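Long-range contacts in UDP-glucose 6-dehydrogenase (Pyrobaculum islandicum, PDB 3VTF), which probably oxidises UDP-glucose to UDP-glucuronate, using two molecules of NAD(+) and one water for each sugar converted: residues A96-T101 with R136-V141; V422-R427 with E439-A444. All blocks are in the same frame, centred on the assembly; numbering follows the deposited sequence.

Interaction 1 (A96-T101 with R136-V141)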
ATOM      1  N   ALA A  96      33.603  16.112 -20.353  1.00 25.99           N
ATOM      2  CA  ALA A  96      34.964  16.674 -20.073  1.00 27.33           C
ATOM      3  C   ALA A  96      34.856  18.103 -19.614  1.00 31.30           C
ATOM      4  O   ALA A  96      35.727  18.593 -18.907  1.00 28.33           O
ATOM      5  CB  ALA A  96      35.886  16.559 -21.289  1.00 28.80           C
ATOM      6  N   ALA A  97      33.730  18.753 -19.919  1.00 30.42           N
ATOM      7  CA  ALA A  97      33.566  20.151 -19.605  1.00 31.01           C
ATOM      8  C   ALA A  97      32.907  20.336 -18.184  1.00 30.67           C
ATOM      9  O   ALA A  97      32.741  21.458 -17.690  1.00 26.40           O
ATOM     10  CB  ALA A  97      32.741  20.851 -20.741  1.00 29.75           C
ATOM     11  N   THR A  98      32.598  19.248 -17.492  1.00 26.45           N
ATOM     12  CA  THR A  98      31.886  19.363 -16.215  1.00 23.34           C
ATOM     13  C   THR A  98      32.575  18.543 -15.093  1.00 24.17           C
ATOM     14  O   THR A  98      33.587  17.942 -15.331  1.00 24.22           O
ATOM     15  CB  THR A  98      30.399  18.912 -16.409  1.00 24.87           C
ATOM     16  OG1 THR A  98      30.388  17.590 -16.919  1.00 23.39           O
ATOM     17  CG2 THR A  98      29.626  19.814 -17.486  1.00 24.80           C
ATOM     18  N   ASP A  99      31.999  18.502 -13.885  1.00 23.05           N
ATOM     19  CA  ASP A  99      32.575  17.739 -12.790  1.00 22.80           C
ATOM     20  C   ASP A  99      31.701  16.578 -12.336  1.00 22.89           C
ATOM     21  O   ASP A  99      32.179  15.682 -11.655  1.00 23.66           O
ATOM     22  CB  ASP A  99      32.796  18.626 -11.634  1.00 23.48           C
ATOM     23  CG  ASP A  99      33.959  19.608 -11.895  1.00 28.35           C
ATOM     24  OD1 ASP A  99      34.946  19.181 -12.526  1.00 26.05           O
ATOM     25  OD2 ASP A  99      33.832  20.750 -11.465  1.00 30.00           O
ATOM     26  N   ALA A 100      30.414  16.587 -12.724  1.00 25.71           N
ATOM     27  CA  ALA A 100      29.572  15.401 -12.498  1.00 21.68           C
ATOM     28  C   ALA A 100      28.607  15.215 -13.645  1.00 22.90           C
ATOM     29  O   ALA A 100      28.179  16.209 -14.280  1.00 23.35           O
ATOM     30  CB  ALA A 100      28.780  15.638 -11.181  1.00 17.40           C
ATOM     31  N   THR A 101      28.318  13.950 -14.004  1.00 19.55           N
ATOM     32  CA  THR A 101      27.448  13.671 -15.172  1.00 18.66           C
ATOM     33  C   THR A 101      26.258  12.841 -14.640  1.00 20.84           C
ATOM     34  O   THR A 101      26.472  11.803 -13.975  1.00 21.90           O
ATOM     35  CB  THR A 101      28.181  12.809 -16.211  1.00 21.97           C
ATOM     36  OG1 THR A 101      29.257  13.602 -16.733  1.00 23.01           O
ATOM     37  CG2 THR A 101      27.225  12.360 -17.423  1.00 19.62           C
ATOM     38  N   ARG A 136      40.945  14.627 -14.493  1.00 25.95           N
ATOM     39  CA  ARG A 136      40.845  14.741 -13.019  1.00 28.93           C
ATOM     40  C   ARG A 136      39.517  14.192 -12.508  1.00 25.86           C
ATOM     41  O   ARG A 136      38.701  13.821 -13.296  1.00 25.09           O
ATOM     42  CB  ARG A 136      41.167  16.147 -12.480  1.00 34.57           C
ATOM     43  CG  ARG A 136      40.281  17.231 -13.005  1.00 35.88           C
ATOM     44  CD  ARG A 136      40.951  18.626 -13.094  1.00 43.11           C
ATOM     45  NE  ARG A 136      39.859  19.546 -13.496  1.00 45.24           N
ATOM     46  CZ  ARG A 136      39.604  19.942 -14.742  1.00 46.01           C
ATOM     47  NH1 ARG A 136      40.403  19.645 -15.767  1.00 55.48           N
ATOM     48  NH2 ARG A 136      38.576  20.700 -14.963  1.00 48.81           N
ATOM     49  N   TRP A 137      39.367  14.135 -11.208  1.00 26.30           N
ATOM     50  CA  TRP A 137      38.239  13.446 -10.580  1.00 29.35           C
ATOM     51  C   TRP A 137      36.942  13.969 -11.144  1.00 30.38           C
ATOM     52  O   TRP A 137      36.827  15.177 -11.509  1.00 26.02           O
ATOM     53  CB  TRP A 137      38.271  13.751  -9.120  1.00 29.65           C
ATOM     54  CG  TRP A 137      37.095  13.172  -8.355  1.00 27.38           C
ATOM     55  CD1 TRP A 137      37.029  11.909  -7.766  1.00 28.34           C
ATOM     56  CD2 TRP A 137      35.823  13.838  -7.994  1.00 25.47           C
ATOM     57  NE1 TRP A 137      35.848  11.738  -7.128  1.00 25.12           N
ATOM     58  CE2 TRP A 137      35.064  12.851  -7.222  1.00 25.42           C
ATOM     59  CE3 TRP A 137      35.221  15.082  -8.296  1.00 28.77           C
ATOM     60  CZ2 TRP A 137      33.799  13.122  -6.715  1.00 25.92           C
ATOM     61  CZ3 TRP A 137      33.933  15.360  -7.760  1.00 30.47           C
ATOM     62  CH2 TRP A 137      33.241  14.396  -6.971  1.00 25.41           C
ATOM     63  N   HIS A 138      35.983  13.060 -11.240  1.00 24.79           N
ATOM     64  CA  HIS A 138      34.637  13.346 -11.748  1.00 24.07           C
ATOM     65  C   HIS A 138      33.646  12.482 -10.969  1.00 24.86           C
ATOM     66  O   HIS A 138      34.007  11.415 -10.472  1.00 22.82           O
ATOM     67  CB  HIS A 138      34.541  12.831 -13.172  1.00 20.50           C
ATOM     68  CG  HIS A 138      33.487  13.560 -14.023  1.00 22.89           C
ATOM     69  ND1 HIS A 138      32.283  12.992 -14.317  1.00 22.58           N
ATOM     70  CD2 HIS A 138      33.490  14.814 -14.634  1.00 18.49           C
ATOM     71  CE1 HIS A 138      31.548  13.841 -15.061  1.00 19.81           C
ATOM     72  NE2 HIS A 138      32.285  14.950 -15.258  1.00 24.87           N
ATOM     73  N   LEU A 139      32.373  12.930 -10.890  1.00 22.62           N
ATOM     74  CA  LEU A 139      31.331  12.115 -10.283  1.00 21.47           C
ATOM     75  C   LEU A 139      30.370  11.568 -11.314  1.00 21.24           C
ATOM     76  O   LEU A 139      29.819  12.308 -12.123  1.00 19.63           O
ATOM     77  CB  LEU A 139      30.567  12.952  -9.226  1.00 20.60           C
ATOM     78  CG  LEU A 139      29.327  12.311  -8.557  1.00 20.29           C
ATOM     79  CD1 LEU A 139      29.684  11.066  -7.731  1.00 20.20           C
ATOM     80  CD2 LEU A 139      28.682  13.347  -7.645  1.00 18.20           C
ATOM     81  N   VAL A 140      30.115  10.271 -11.277  1.00 18.51           N
ATOM     82  CA  VAL A 140      29.176   9.687 -12.241  1.00 18.81           C
ATOM     83  C   VAL A 140      27.859   9.405 -11.460  1.00 17.24           C
ATOM     84  O   VAL A 140      27.859   8.649 -10.451  1.00 16.59           O
ATOM     85  CB  VAL A 140      29.728   8.322 -12.691  1.00 21.23           C
ATOM     86  CG1 VAL A 140      28.794   7.715 -13.731  1.00 21.09           C
ATOM     87  CG2 VAL A 140      31.146   8.555 -13.288  1.00 23.89           C
ATOM     88  N   VAL A 141      26.759  10.007 -11.894  1.00 18.73           N
ATOM     89  CA  VAL A 141      25.517   9.840 -11.109  1.00 17.26           C
ATOM     90  C   VAL A 141      24.487   9.129 -11.977  1.00 18.30           C
ATOM     91  O   VAL A 141      24.193   9.578 -13.134  1.00 17.37           O
ATOM     92  CB  VAL A 141      24.967  11.261 -10.690  1.00 17.96           C
ATOM     93  CG1 VAL A 141      23.658  11.124  -9.801  1.00 17.12           C
ATOM     94  CG2 VAL A 141      26.040  12.097  -9.952  1.00 16.39           C
TER
HETATM   95  O   HOH W   1      37.799  19.564 -12.217  1.00 38.33           O

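Interaction 2 (V422-R427 with E439-A444)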
ATOM      1  N   VAL A 422     -23.871   2.825 -24.739  1.00 27.98           N
ATOM      2  CA  VAL A 422     -23.366   1.724 -23.915  1.00 27.69           C
ATOM      3  C   VAL A 422     -21.916   2.102 -23.561  1.00 28.36           C
ATOM      4  O   VAL A 422     -21.114   2.294 -24.459  1.00 25.91           O
ATOM      5  CB  VAL A 422     -23.376   0.407 -24.698  1.00 30.60           C
ATOM      6  CG1 VAL A 422     -22.761  -0.701 -23.801  1.00 31.98           C
ATOM      7  CG2 VAL A 422     -24.848   0.099 -25.108  1.00 31.03           C
ATOM      8  N   VAL A 423     -21.621   2.291 -22.267  1.00 25.18           N
ATOM      9  CA  VAL A 423     -20.349   2.818 -21.878  1.00 24.43           C
ATOM     10  C   VAL A 423     -19.752   1.805 -20.905  1.00 25.96           C
ATOM     11  O   VAL A 423     -20.388   1.440 -19.892  1.00 27.81           O
ATOM     12  CB  VAL A 423     -20.504   4.144 -21.137  1.00 23.37           C
ATOM     13  CG1 VAL A 423     -19.178   4.677 -20.569  1.00 27.46           C
ATOM     14  CG2 VAL A 423     -21.163   5.186 -22.034  1.00 22.89           C
ATOM     15  N   VAL A 424     -18.499   1.447 -21.176  1.00 27.93           N
ATOM     16  CA  VAL A 424     -17.659   0.672 -20.212  1.00 23.65           C
ATOM     17  C   VAL A 424     -16.663   1.727 -19.740  1.00 23.66           C
ATOM     18  O   VAL A 424     -15.851   2.232 -20.548  1.00 23.99           O
ATOM     19  CB  VAL A 424     -16.980  -0.513 -20.916  1.00 24.24           C
ATOM     20  CG1 VAL A 424     -15.902  -1.116 -20.033  1.00 23.39           C
ATOM     21  CG2 VAL A 424     -18.030  -1.602 -21.284  1.00 24.71           C
ATOM     22  N   ASP A 425     -16.789   2.121 -18.485  1.00 22.32           N
ATOM     23  CA  ASP A 425     -15.996   3.221 -17.947  1.00 23.89           C
ATOM     24  C   ASP A 425     -14.713   2.682 -17.301  1.00 25.15           C
ATOM     25  O   ASP A 425     -14.750   1.938 -16.247  1.00 23.14           O
ATOM     26  CB  ASP A 425     -16.815   3.912 -16.863  1.00 22.82           C
ATOM     27  CG  ASP A 425     -16.151   5.134 -16.309  1.00 23.12           C
ATOM     28  OD1 ASP A 425     -15.011   5.444 -16.708  1.00 25.84           O
ATOM     29  OD2 ASP A 425     -16.759   5.810 -15.446  1.00 22.41           O
ATOM     30  N   GLY A 426     -13.572   3.026 -17.900  1.00 24.40           N
ATOM     31  CA  GLY A 426     -12.304   2.464 -17.345  1.00 22.59           C
ATOM     32  C   GLY A 426     -11.596   3.345 -16.414  1.00 22.64           C
ATOM     33  O   GLY A 426     -10.524   2.964 -15.937  1.00 21.80           O
ATOM     34  N   ARG A 427     -12.101   4.567 -16.249  1.00 21.42           N
ATOM     35  CA  ARG A 427     -11.459   5.602 -15.443  1.00 25.75           C
ATOM     36  C   ARG A 427     -12.308   6.386 -14.420  1.00 27.67           C
ATOM     37  O   ARG A 427     -11.797   7.318 -13.843  1.00 26.56           O
ATOM     38  CB  ARG A 427     -10.714   6.591 -16.336  1.00 22.61           C
ATOM     39  CG  ARG A 427      -9.648   5.957 -17.190  1.00 24.62           C
ATOM     40  CD  ARG A 427      -8.466   5.494 -16.359  1.00 23.80           C
ATOM     41  NE  ARG A 427      -7.436   4.908 -17.197  1.00 22.41           N
ATOM     42  CZ  ARG A 427      -6.482   4.103 -16.761  1.00 22.94           C
ATOM     43  NH1 ARG A 427      -6.417   3.767 -15.498  1.00 21.32           N
ATOM     44  NH2 ARG A 427      -5.595   3.626 -17.605  1.00 22.59           N
ATOM     45  N   GLU A 439     -21.198   0.302 -17.461  1.00 23.48           N
ATOM     46  CA  GLU A 439     -20.447  -0.726 -16.779  1.00 26.01           C
ATOM     47  C   GLU A 439     -19.111  -0.114 -16.258  1.00 24.62           C
ATOM     48  O   GLU A 439     -18.266   0.164 -17.038  1.00 23.51           O
ATOM     49  CB  GLU A 439     -20.129  -1.799 -17.772  1.00 23.13           C
ATOM     50  CG  GLU A 439     -21.305  -2.666 -18.188  1.00 28.16           C
ATOM     51  CD  GLU A 439     -21.710  -3.684 -17.143  1.00 32.81           C
ATOM     52  OE1 GLU A 439     -21.030  -3.803 -16.074  1.00 30.04           O
ATOM     53  OE2 GLU A 439     -22.767  -4.331 -17.367  1.00 33.44           O
ATOM     54  N   GLY A 440     -18.930  -0.013 -14.961  1.00 23.46           N
ATOM     55  CA  GLY A 440     -17.600   0.341 -14.413  1.00 22.90           C
ATOM     56  C   GLY A 440     -16.662  -0.852 -14.592  1.00 25.04           C
ATOM     57  O   GLY A 440     -17.059  -2.024 -14.436  1.00 22.68           O
ATOM     58  N   VAL A 441     -15.418  -0.582 -14.939  1.00 22.99           N
ATOM     59  CA  VAL A 441     -14.490  -1.688 -15.195  1.00 22.62           C
ATOM     60  C   VAL A 441     -14.179  -2.388 -13.859  1.00 21.49           C
ATOM     61  O   VAL A 441     -13.918  -3.588 -13.866  1.00 22.13           O
ATOM     62  CB  VAL A 441     -13.157  -1.229 -15.866  1.00 25.85           C
ATOM     63  CG1 VAL A 441     -12.268  -2.427 -16.111  1.00 34.31           C
ATOM     64  CG2 VAL A 441     -13.489  -0.709 -17.265  1.00 33.79           C
ATOM     65  N   ALA A 442     -14.222  -1.640 -12.738  1.00 19.86           N
ATOM     66  CA  ALA A 442     -13.851  -2.191 -11.436  1.00 18.36           C
ATOM     67  C   ALA A 442     -14.684  -1.577 -10.353  1.00 17.37           C
ATOM     68  O   ALA A 442     -14.244  -1.298  -9.185  1.00 17.26           O
ATOM     69  CB  ALA A 442     -12.343  -1.885 -11.238  1.00 20.04           C
ATOM     70  N   TRP A 443     -15.951  -1.303 -10.679  1.00 19.14           N
ATOM     71  CA  TRP A 443     -16.883  -0.860  -9.647  1.00 19.07           C
ATOM     72  C   TRP A 443     -18.264  -1.064 -10.277  1.00 22.04           C
ATOM     73  O   TRP A 443     -18.397  -1.250 -11.508  1.00 21.55           O
ATOM     74  CB  TRP A 443     -16.722   0.645  -9.285  1.00 18.04           C
ATOM     75  CG  TRP A 443     -16.649   1.546 -10.514  1.00 20.40           C
ATOM     76  CD1 TRP A 443     -17.692   2.218 -11.153  1.00 22.60           C
ATOM     77  CD2 TRP A 443     -15.472   1.832 -11.342  1.00 21.06           C
ATOM     78  NE1 TRP A 443     -17.225   2.925 -12.253  1.00 23.09           N
ATOM     79  CE2 TRP A 443     -15.925   2.702 -12.435  1.00 21.62           C
ATOM     80  CE3 TRP A 443     -14.115   1.520 -11.233  1.00 22.77           C
ATOM     81  CZ2 TRP A 443     -15.060   3.198 -13.397  1.00 23.69           C
ATOM     82  CZ3 TRP A 443     -13.247   1.965 -12.239  1.00 20.55           C
ATOM     83  CH2 TRP A 443     -13.697   2.832 -13.280  1.00 22.87           C
ATOM     84  N   ALA A 444     -19.280  -0.982  -9.440  1.00 23.09           N
ATOM     85  CA  ALA A 444     -20.674  -0.898  -9.962  1.00 27.75           C
ATOM     86  C   ALA A 444     -21.033   0.561 -10.100  1.00 30.72           C
ATOM     87  O   ALA A 444     -20.499   1.440  -9.367  1.00 29.35           O
ATOM     88  CB  ALA A 444     -21.594  -1.580  -8.983  1.00 26.71           C
ATOM     89  OXT ALA A 444     -21.859   0.923 -10.964  1.00 35.74           O
TER

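Interaction 1 (A96-T101 with R136-V141)
His-138, Thr-101 and Asp-99 give up the most surface where 96-101 meets 136-141, and they illustrate how side chains as well as the backbone ladder join the start of two parallel strands. The imidazole of His-138 lies against the backbone of the facing segment. Over one ring face sit the carbonyl oxygen of Asp-99, 3.4 Å from His-138 CG, and the amide N of Ala-100, while Thr-98 O meets the ring edge in its plane. A first torsion that sets His-138 CG roughly anti to the nitrogen of its own backbone (chi1 -155°) swings the ring across to the other segment. Thr-101 is at the same ring's edge, with CB 3.7 Å from His-138 CE1; its hydroxyl is hydrogen-bonded to Ser-25. Asp-99 contributes mainly through its backbone, since its carbonyl accepts from Leu-139 N (2.9 Å). The ladder continues from Thr-101 N to Leu-139 O (2.9 Å) and from Val-141 N to Thr-101 O (2.8 Å), an almost straight bond at 165°. On the opposite face of the pair from Thr-101, Ala-100 CB packs on Leu-139 CB at 3.8 Å. The Asp-99 carboxylate makes a salt bridge with Lys-134, and its OD1 also accepts from a water. The pair belongs to the beta-alpha-beta unit of strand 100-103, helix 118-134 and strand 139-142 in the NAD-binding domain. Helix 118-134 covers the face of Thr-101 and Val-140 and also touches His-138, helix 199-208 packs on Ala-100 and Leu-139, and strands 23-27 and 169-172 flank the two strands.

Interaction 2 (V422-R427 with E439-A444)
The indole of Trp-443 and the carboxylate of Asp-425 meet nearly perpendicular, their planes 88° apart. One face of the indole lies over its own chain, with Gly-440 CA 3.3 Å above the ring plane and Val-441 N higher, both toward the rim; a side chain at Gly-440 would run into the ring. At the indole edge, in plane, are Asp-425 CG, 3.7 Å from Trp-443 CZ2, and the backbone N of Arg-427. Closer still, Asp-425 O approaches Trp-443 CZ2 obliquely at 3.1 Å. The Trp-443 ring reaches this place with CG wedged between backbone N and carbonyl carbon (chi1 47°). Asp-425 OD1 accepts from Arg-427 N (3.1 Å), an Asx turn in which the donor comes from above the carboxylate plane, and OD2 is held by Val-429 N and by Tyr-438 OH, which also bonds Trp-443 NE1. With an alanine in place of Asp-425, both amides and the Tyr-438 hydroxyl would probably lose this partner, leaving the turn less held. Along the backbones, Glu-439 N bonds Val-423 O at 2.8 Å, Asp-425 N bonds Glu-439 O, and Val-441 N bonds Asp-425 O at 2.9 Å. Val-424 CG1 packs on Val-441 CG2 at 3.7 Å. Strand 437-440, paired with 422-425, is outermost within this chain in the parallel Rossmann-like sheet of the UDP-binding domain; the loop after 422-425, as is common at the C-terminal ends of such strands, delivers a ligand residue: Arg-427 touches the bound UDP-glucose.

Read from the N terminus, the chain first meets interaction 1, where 96-101 and 136-141 close a loop of 34 residues, about half of it helix 118-134. Interaction 2 comes much later, when 422-427 and 439-444 close a short loop of 11 residues without any helix, and the second segment runs to the C terminus. The two loops are in series and neither encloses nor crosses the other. Each joins neighbouring parallel strands, one pair in the sheet of the NAD-binding domain and the other in the sheet of the UDP-binding domain. Their centres lie about 52 Å apart, on opposite sides of the chain's centre, and each contact ties strands within one of the two alpha/beta domains.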